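Local coordinates for protein N-acetyltransferase (Staphylococcus aureus subsp. aureus, PDB 4LUA) that probably transfers an acetyl group from acetyl-CoA to an amine of an acceptor, as other GNAT-family N-acetyltransferases do, at residues S100-I103 against N104-N108. Sequence-based numbering, arbitrary orientation.
Sequences SELI and NFIIN
Four successive i to i+4 backbone hydrogen bonds join residues 100-103 to residues 104-107 as about two continuous turns of alpha-helix, running from Asn104 N to Ser100 O (2.9 Å) through to Ile107 N to Ile103 O (2.9 Å). On the inner side of the helix, Ile103 and Ile106 cross at a slant, and their CD1 methyls meet at 4.1 Å. The two chains bend differently: that of Ile103 kinks at CG1 (chi2 -55°), turning CD1 forward along the helix to Ile106, whose own chain is extended. Leu102 CD1 adds a looser contact to Ile106 CD1 at 4.5 Å and a like one to Phe105 CD2 at 4.4 Å.

Helix 96-112 follows strand 83-91 and packs against the beta-sheet of this GNAT domain. Leu102 and Ile106 both rest on Phe58 and Ala70, residues of neighbouring antiparallel strands, while Ile103 turns to Phe132 and Tyr133 of helix 127-135.

Phe105 lies at the margin of this surface. Its CG stands opposite the backbone N (chi1 157°), which carries the ring along the helix flank and brings its edge to Leu102 O, nearly in the ring plane, with CD2 3.8 Å from that oxygen. The ring also meets Phe58 edge-to-face. Around the helix, Asn104 leans back over the preceding turn, its CB 3.3 Å from Ser100 O and its ND2 equally near that carbonyl, and also touches Leu136. Ser100 turns its hydroxyl back to Lys96 O, one turn earlier. Ile107 lays CG1 alongside Ile103 O at 3.5 Å and reaches Phe138 in the loop beyond helix 127-135.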
loop_
_atom_site.group_PDB
_atom_site.type_symbol
_atom_site.label_atom_id
_atom_site.label_comp_id
_atom_site.label_asym_id
_atom_site.label_seq_id
_atom_site.Cartn_x
_atom_site.Cartn_y
_atom_site.Cartn_z
ATOM N N SER A 100 -8.117 6.746 -2.107
ATOM C CA SER A 100 -7.566 8.107 -2.236
ATOM C C SER A 100 -7.528 8.731 -0.857
ATOM O O SER A 100 -6.538 9.447 -0.559
ATOM C CB SER A 100 -8.422 8.998 -3.160
ATOM O OG SER A 100 -8.209 8.596 -4.510
ATOM N N GLU A 101 -8.558 8.487 -0.035
ATOM C CA GLU A 101 -8.523 9.038 1.341
ATOM C C GLU A 101 -7.338 8.423 2.100
ATOM O O GLU A 101 -6.561 9.123 2.797
ATOM C CB GLU A 101 -9.830 8.784 2.079
ATOM C CG GLU A 101 -10.888 9.828 1.827
ATOM C CD GLU A 101 -12.181 9.513 2.589
ATOM O OE1 GLU A 101 -12.092 8.921 3.697
ATOM O OE2 GLU A 101 -13.278 9.840 2.066
ATOM N N LEU A 102 -7.111 7.115 1.904
ATOM C CA LEU A 102 -6.007 6.434 2.586
ATOM C C LEU A 102 -4.613 6.936 2.138
ATOM O O LEU A 102 -3.743 7.270 2.971
ATOM C CB LEU A 102 -6.130 4.897 2.376
ATOM C CG LEU A 102 -5.009 4.082 3.013
ATOM C CD1 LEU A 102 -4.863 4.291 4.557
ATOM C CD2 LEU A 102 -5.332 2.624 2.747
ATOM N N ILE A 103 -4.362 7.020 0.821
ATOM C CA ILE A 103 -3.040 7.426 0.347
ATOM C C ILE A 103 -2.847 8.932 0.630
ATOM O O ILE A 103 -1.735 9.356 0.966
ATOM C CB ILE A 103 -2.877 7.051 -1.136
ATOM C CG1 ILE A 103 -3.075 5.545 -1.345
ATOM C CG2 ILE A 103 -1.518 7.527 -1.613
ATOM C CD1 ILE A 103 -2.123 4.631 -0.442
ATOM N N ASN A 104 -3.904 9.763 0.538
ATOM C CA ASN A 104 -3.728 11.184 0.933
ATOM C C ASN A 104 -3.343 11.304 2.421
ATOM O O ASN A 104 -2.502 12.152 2.818
ATOM C CB ASN A 104 -4.971 12.030 0.655
ATOM C CG ASN A 104 -4.945 12.645 -0.725
ATOM O OD1 ASN A 104 -3.908 13.137 -1.169
ATOM N ND2 ASN A 104 -6.105 12.658 -1.404
ATOM N N PHE A 105 -3.970 10.442 3.249
ATOM C CA PHE A 105 -3.542 10.406 4.634
ATOM C C PHE A 105 -2.077 10.019 4.769
ATOM O O PHE A 105 -1.362 10.672 5.556
ATOM C CB PHE A 105 -4.468 9.471 5.472
ATOM C CG PHE A 105 -3.802 8.967 6.714
ATOM C CD1 PHE A 105 -3.828 9.683 7.882
ATOM C CD2 PHE A 105 -3.067 7.788 6.637
ATOM C CE1 PHE A 105 -3.158 9.228 9.042
ATOM C CE2 PHE A 105 -2.340 7.373 7.692
ATOM C CZ PHE A 105 -2.366 8.098 8.921
ATOM N N ILE A 106 -1.637 8.982 4.043
ATOM C CA ILE A 106 -0.228 8.578 4.117
ATOM C C ILE A 106 0.723 9.723 3.707
ATOM O O ILE A 106 1.753 9.946 4.384
ATOM C CB ILE A 106 0.024 7.267 3.341
ATOM C CG1 ILE A 106 -0.688 6.160 4.079
ATOM C CG2 ILE A 106 1.540 7.029 3.211
ATOM C CD1 ILE A 106 -0.583 4.783 3.390
ATOM N N ILE A 107 0.384 10.464 2.644
ATOM C CA ILE A 107 1.195 11.621 2.258
ATOM C C ILE A 107 1.300 12.597 3.418
ATOM O O ILE A 107 2.422 13.080 3.777
ATOM C CB ILE A 107 0.593 12.353 1.048
ATOM C CG1 ILE A 107 0.720 11.488 -0.209
ATOM C CG2 ILE A 107 1.317 13.671 0.804
ATOM C CD1 ILE A 107 -0.266 11.905 -1.384
ATOM N N ASN A 108 0.153 12.923 4.067
ATOM C CA ASN A 108 0.295 13.851 5.213
ATOM C C ASN A 108 1.037 13.287 6.424
ATOM O O ASN A 108 1.759 13.990 7.097
ATOM C CB ASN A 108 -1.104 14.360 5.672
ATOM C CG ASN A 108 -1.698 15.325 4.691
ATOM O OD1 ASN A 108 -1.099 16.364 4.409
ATOM N ND2 ASN A 108 -2.869 14.988 4.130
#